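Local atomic coordinates of NS6 protease (PDB entry 4ASH), a protein that cleaves peptide bonds as the trypsin-like cysteine protease of murine norovirus, probably cutting the viral polyprotein into its mature proteins. Residues R10-V22 with T29-F42. The protein carries 1 engineered substitution. Numbering follows the deposited sequence.
Sequences RVVQFGTGWGFWV and TAKHVAPPKGTEIF
Thr29 meets the 17-21 strand through its hydroxyl. With OG1 turned away from its own backbone N (chi1 -173°), Thr29 points the hydroxyl at the carbonyl of Trp18 and donates a 2.7 Å hydrogen bond from OG1 to Trp18 O; the donor is tilted 27° from the carbonyl plane. Its methyl CG2 rests against the ring of Phe14. His32 takes part through its backbone: a water bridges His32 O and Thr16 OG1, while its ring ND1 is hydrogen-bonded to Asp56. In this chymotrypsin-like fold, the His32-Asp56 pair is consistent with the catalytic histidine and its acidic partner.

Val33 packs against the type II' turn from Phe14 to Gly17. Thr16 N donates to Val33 O at 2.9 Å, in the carbonyl plane and on a lone pair. Gly15 CA makes a CH...O contact with the same oxygen at 3.2 Å. The Val33 side chain packs against Gly17, with CB 3.6 Å from Gly17 N.

Ala34 CB lies 3.9 Å from Phe14 CE2. Pro35 lays its CD over one face of that ring, a CH-pi contact 3.7 Å from the centroid. Ile41 adds CG2 and CD1 near Phe14 CE1 and CZ. Phe42 closes the cluster. Its CZ lies 3.7 Å from Phe14 CD1, with the two planes 27° apart but barely overlapping. Trp21 CZ2 comes over one face of Phe42, 3.6 Å from Phe42 CE2. Phe27 meets all three aromatic rings.

The chemistry divides in two. One direct backbone bond and one water link tie the turn to residues 32-33, and the Thr29 hydroxyl holds the strand at Trp18. Apolar contacts from Ala34, Pro35, Ile41 and Phe42 pack the loop onto the Phe14 ring, which also meets Tyr60.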
loop_
_atom_site.group_PDB
_atom_site.type_symbol
_atom_site.label_atom_id
_atom_site.label_comp_id
_atom_site.label_asym_id
_atom_site.label_seq_id
_atom_site.Cartn_x
_atom_site.Cartn_y
_atom_site.Cartn_z
ATOM N N ARG A 10 0.382 -8.940 -9.074
ATOM C CA ARG A 10 -0.654 -8.289 -8.265
ATOM C C ARG A 10 -0.496 -6.773 -8.230
ATOM O O ARG A 10 -1.421 -6.058 -7.822
ATOM C CB ARG A 10 -0.606 -8.769 -6.804
ATOM C CG ARG A 10 -0.940 -10.229 -6.539
ATOM C CD ARG A 10 -0.812 -10.487 -5.041
ATOM N NE ARG A 10 -0.937 -11.901 -4.717
ATOM C CZ ARG A 10 -1.946 -12.432 -4.040
ATOM N NH1 ARG A 10 -2.923 -11.663 -3.560
ATOM N NH2 ARG A 10 -1.957 -13.735 -3.818
ATOM N N VAL A 11 0.686 -6.284 -8.620
ATOM C CA VAL A 11 0.976 -4.857 -8.602
ATOM C C VAL A 11 0.725 -4.329 -10.009
ATOM O O VAL A 11 1.361 -4.780 -10.970
ATOM C CB VAL A 11 2.432 -4.575 -8.171
ATOM C CG1 VAL A 11 2.692 -3.071 -8.092
ATOM C CG2 VAL A 11 2.728 -5.220 -6.810
ATOM N N VAL A 12 -0.249 -3.433 -10.136
ATOM C CA VAL A 12 -0.623 -2.880 -11.446
ATOM C C VAL A 12 -0.758 -1.366 -11.413
ATOM O O VAL A 12 -1.005 -0.774 -10.358
ATOM C CB VAL A 12 -1.940 -3.497 -11.999
ATOM C CG1 VAL A 12 -1.794 -5.012 -12.177
ATOM C CG2 VAL A 12 -3.130 -3.179 -11.085
ATOM N N GLN A 13 -0.596 -0.722 -12.568
ATOM C CA GLN A 13 -0.781 0.723 -12.625
ATOM C C GLN A 13 -2.230 1.084 -12.322
ATOM O O GLN A 13 -3.160 0.315 -12.599
ATOM C CB GLN A 13 -0.322 1.276 -13.984
ATOM C CG GLN A 13 1.179 1.253 -14.073
ATOM C CD GLN A 13 1.746 2.059 -15.236
ATOM O OE1 GLN A 13 1.758 3.297 -15.212
ATOM N NE2 GLN A 13 2.258 1.358 -16.229
ATOM N N PHE A 14 -2.418 2.238 -11.706
ATOM C CA PHE A 14 -3.744 2.677 -11.309
ATOM C C PHE A 14 -3.715 4.179 -11.104
ATOM O O PHE A 14 -2.976 4.678 -10.262
ATOM C CB PHE A 14 -4.156 1.976 -10.005
ATOM C CG PHE A 14 -5.618 2.074 -9.705
ATOM C CD1 PHE A 14 -6.545 1.439 -10.522
ATOM C CD2 PHE A 14 -6.077 2.803 -8.614
ATOM C CE1 PHE A 14 -7.899 1.527 -10.245
ATOM C CE2 PHE A 14 -7.432 2.894 -8.334
ATOM C CZ PHE A 14 -8.344 2.252 -9.156
ATOM N N GLY A 15 -4.521 4.903 -11.874
ATOM C CA GLY A 15 -4.522 6.349 -11.783
ATOM C C GLY A 15 -3.124 6.865 -12.051
ATOM O O GLY A 15 -2.495 6.487 -13.042
ATOM N N THR A 16 -2.636 7.711 -11.155
ATOM C CA THR A 16 -1.295 8.280 -11.273
ATOM C C THR A 16 -0.265 7.509 -10.437
ATOM O O THR A 16 0.826 8.010 -10.145
ATOM C CB THR A 16 -1.289 9.771 -10.881
ATOM O OG1 THR A 16 -1.829 9.929 -9.562
ATOM C CG2 THR A 16 -2.122 10.577 -11.867
ATOM N N GLY A 17 -0.606 6.268 -10.090
ATOM C CA GLY A 17 0.300 5.426 -9.335
ATOM C C GLY A 17 0.080 3.952 -9.610
ATOM O O GLY A 17 -0.000 3.512 -10.766
ATOM N N TRP A 18 -0.026 3.190 -8.523
ATOM C CA TRP A 18 -0.124 1.742 -8.578
ATOM C C TRP A 18 -1.140 1.281 -7.550
ATOM O O TRP A 18 -1.561 2.060 -6.696
ATOM C CB TRP A 18 1.228 1.116 -8.255
ATOM C CG TRP A 18 2.271 1.580 -9.208
ATOM C CD1 TRP A 18 2.983 2.734 -9.129
ATOM C CD2 TRP A 18 2.697 0.913 -10.392
ATOM N NE1 TRP A 18 3.840 2.834 -10.210
ATOM C CE2 TRP A 18 3.680 1.720 -10.994
ATOM C CE3 TRP A 18 2.345 -0.296 -11.006
ATOM C CZ2 TRP A 18 4.313 1.358 -12.176
ATOM C CZ3 TRP A 18 2.980 -0.654 -12.178
ATOM C CH2 TRP A 18 3.951 0.172 -12.749
ATOM N N GLY A 19 -1.540 0.018 -7.648
ATOM C CA GLY A 19 -2.338 -0.611 -6.604
ATOM C C GLY A 19 -1.990 -2.088 -6.537
ATOM O O GLY A 19 -1.166 -2.575 -7.336
ATOM N N PHE A 20 -2.624 -2.805 -5.611
ATOM C CA PHE A 20 -2.252 -4.179 -5.289
ATOM C C PHE A 20 -3.486 -5.022 -5.053
ATOM O O PHE A 20 -4.369 -4.636 -4.267
ATOM C CB PHE A 20 -1.398 -4.190 -4.018
ATOM C CG PHE A 20 -0.885 -5.554 -3.628
ATOM C CD1 PHE A 20 0.109 -6.175 -4.368
ATOM C CD2 PHE A 20 -1.392 -6.215 -2.511
ATOM C CE1 PHE A 20 0.600 -7.411 -4.008
ATOM C CE2 PHE A 20 -0.907 -7.456 -2.148
ATOM C CZ PHE A 20 0.083 -8.057 -2.884
ATOM N N TRP A 21 -3.556 -6.169 -5.726
ATOM C CA TRP A 21 -4.617 -7.138 -5.457
ATOM C C TRP A 21 -4.329 -7.963 -4.222
ATOM O O TRP A 21 -3.470 -8.843 -4.237
ATOM C CB TRP A 21 -4.809 -8.077 -6.659
ATOM C CG TRP A 21 -5.360 -7.375 -7.842
ATOM C CD1 TRP A 21 -4.655 -6.903 -8.916
ATOM C CD2 TRP A 21 -6.726 -7.012 -8.067
ATOM N NE1 TRP A 21 -5.506 -6.285 -9.803
ATOM C CE2 TRP A 21 -6.783 -6.331 -9.303
ATOM C CE3 TRP A 21 -7.907 -7.185 -7.337
ATOM C CZ2 TRP A 21 -7.975 -5.831 -9.831
ATOM C CZ3 TRP A 21 -9.092 -6.688 -7.863
ATOM C CH2 TRP A 21 -9.119 -6.016 -9.090
ATOM N N VAL A 22 -5.047 -7.664 -3.141
ATOM C CA VAL A 22 -4.942 -8.451 -1.916
ATOM C C VAL A 22 -5.582 -9.821 -2.140
ATOM O O VAL A 22 -5.142 -10.829 -1.581
ATOM C CB VAL A 22 -5.637 -7.736 -0.751
ATOM C CG1 VAL A 22 -5.551 -8.574 0.541
ATOM C CG2 VAL A 22 -4.987 -6.386 -0.526
ATOM N N THR A 29 -4.999 0.755 -2.827
ATOM C CA THR A 29 -4.157 1.766 -3.464
ATOM C C THR A 29 -4.062 2.988 -2.544
ATOM O O THR A 29 -4.675 3.031 -1.479
ATOM C CB THR A 29 -4.722 2.178 -4.858
ATOM O OG1 THR A 29 -3.800 3.056 -5.532
ATOM C CG2 THR A 29 -6.052 2.886 -4.712
ATOM N N ALA A 30 -3.294 3.981 -2.972
ATOM C CA ALA A 30 -3.226 5.261 -2.295
ATOM C C ALA A 30 -4.367 6.133 -2.804
ATOM O O ALA A 30 -4.527 6.315 -4.006
ATOM C CB ALA A 30 -1.885 5.927 -2.580
ATOM N N LYS A 31 -5.166 6.672 -1.895
ATOM C CA LYS A 31 -6.266 7.543 -2.285
ATOM C C LYS A 31 -5.846 8.635 -3.275
ATOM O O LYS A 31 -6.541 8.896 -4.270
ATOM C CB LYS A 31 -6.934 8.164 -1.049
ATOM C CG LYS A 31 -8.194 8.940 -1.397
ATOM C CD LYS A 31 -8.853 9.534 -0.169
ATOM C CE LYS A 31 -10.151 10.233 -0.546
ATOM N NZ LYS A 31 -11.004 10.497 0.648
ATOM N N HIS A 32 -4.693 9.251 -3.028
ATOM C CA HIS A 32 -4.282 10.400 -3.829
ATOM C C HIS A 32 -3.891 10.082 -5.272
ATOM O O HIS A 32 -3.743 11.007 -6.070
ATOM C CB HIS A 32 -3.187 11.224 -3.135
ATOM C CG HIS A 32 -1.818 10.632 -3.221
ATOM N ND1 HIS A 32 -1.315 9.758 -2.278
ATOM C CD2 HIS A 32 -0.821 10.824 -4.119
ATOM C CE1 HIS A 32 -0.079 9.426 -2.601
ATOM N NE2 HIS A 32 0.250 10.065 -3.713
ATOM N N VAL A 33 -3.729 8.802 -5.615
ATOM C CA VAL A 33 -3.388 8.454 -6.994
ATOM C C VAL A 33 -4.593 7.926 -7.763
ATOM O O VAL A 33 -4.566 7.843 -8.989
ATOM C CB VAL A 33 -2.230 7.422 -7.107
ATOM C CG1 VAL A 33 -1.001 7.871 -6.323
ATOM C CG2 VAL A 33 -2.684 6.026 -6.682
ATOM N N ALA A 34 -5.662 7.587 -7.048
ATOM C CA ALA A 34 -6.768 6.877 -7.673
ATOM C C ALA A 34 -7.522 7.726 -8.688
ATOM O O ALA A 34 -7.590 8.946 -8.558
ATOM C CB ALA A 34 -7.723 6.357 -6.614
ATOM N N PRO A 35 -8.101 7.068 -9.701
ATOM C CA PRO A 35 -9.011 7.760 -10.617
ATOM C C PRO A 35 -10.162 8.343 -9.814
ATOM O O PRO A 35 -10.441 7.855 -8.715
ATOM C CB PRO A 35 -9.528 6.635 -11.513
ATOM C CG PRO A 35 -8.489 5.573 -11.449
ATOM C CD PRO A 35 -7.943 5.645 -10.042
ATOM N N PRO A 36 -10.831 9.368 -10.356
ATOM C CA PRO A 36 -11.933 10.020 -9.649
ATOM C C PRO A 36 -13.027 9.019 -9.306
ATOM O O PRO A 36 -13.301 8.096 -10.080
ATOM C CB PRO A 36 -12.449 11.039 -10.668
ATOM C CG PRO A 36 -11.286 11.291 -11.570
ATOM C CD PRO A 36 -10.585 9.974 -11.676
ATOM N N LYS A 37 -13.633 9.194 -8.140
ATOM C CA LYS A 37 -14.745 8.354 -7.734
ATOM C C LYS A 37 -15.786 8.333 -8.848
ATOM O O LYS A 37 -16.033 9.349 -9.500
ATOM C CB LYS A 37 -15.346 8.874 -6.427
ATOM C CG LYS A 37 -16.359 7.946 -5.792
ATOM C CD LYS A 37 -16.514 8.252 -4.309
ATOM C CE LYS A 37 -17.895 7.872 -3.807
ATOM N NZ LYS A 37 -18.956 8.714 -4.434
ATOM N N GLY A 38 -16.371 7.165 -9.087
ATOM C CA GLY A 38 -17.340 7.020 -10.156
ATOM C C GLY A 38 -16.745 6.689 -11.514
ATOM O O GLY A 38 -17.438 6.774 -12.526
ATOM N N THR A 39 -15.467 6.311 -11.542
ATOM C CA THR A 39 -14.804 5.897 -12.781
ATOM C C THR A 39 -14.918 4.385 -12.975
ATOM O O THR A 39 -14.733 3.614 -12.034
ATOM C CB THR A 39 -13.292 6.274 -12.773
ATOM O OG1 THR A 39 -13.141 7.694 -12.670
ATOM C CG2 THR A 39 -12.583 5.783 -14.028
ATOM N N GLU A 40 -15.211 3.955 -14.197
ATOM C CA GLU A 40 -15.177 2.531 -14.506
ATOM C C GLU A 40 -13.731 2.025 -14.430
ATOM O O GLU A 40 -12.824 2.618 -15.023
ATOM C CB GLU A 40 -15.786 2.258 -15.885
ATOM C CG GLU A 40 -15.607 0.831 -16.358
ATOM C CD GLU A 40 -16.219 0.591 -17.728
ATOM O OE1 GLU A 40 -17.093 1.384 -18.144
ATOM O OE2 GLU A 40 -15.823 -0.392 -18.387
ATOM N N ILE A 41 -13.502 0.955 -13.673
ATOM C CA ILE A 41 -12.149 0.400 -13.558
ATOM C C ILE A 41 -12.133 -1.110 -13.761
ATOM O O ILE A 41 -13.049 -1.807 -13.338
ATOM C CB ILE A 41 -11.515 0.735 -12.199
ATOM C CG1 ILE A 41 -12.431 0.273 -11.064
ATOM C CG2 ILE A 41 -11.223 2.236 -12.088
ATOM C CD1 ILE A 41 -11.845 0.470 -9.680
ATOM N N PHE A 42 -11.091 -1.608 -14.421
ATOM C CA PHE A 42 -10.966 -3.035 -14.717
ATOM C C PHE A 42 -12.216 -3.602 -15.379
ATOM O O PHE A 42 -12.581 -4.759 -15.152
ATOM C CB PHE A 42 -10.638 -3.823 -13.447
ATOM C CG PHE A 42 -9.533 -3.225 -12.637
ATOM C CD1 PHE A 42 -8.319 -2.893 -13.225
ATOM C CD2 PHE A 42 -9.710 -2.976 -11.286
ATOM C CE1 PHE A 42 -7.299 -2.331 -12.483
ATOM C CE2 PHE A 42 -8.694 -2.414 -10.529
ATOM C CZ PHE A 42 -7.486 -2.088 -11.121
HETATM O O HOH W 1 -4.109 11.363 -9.149
#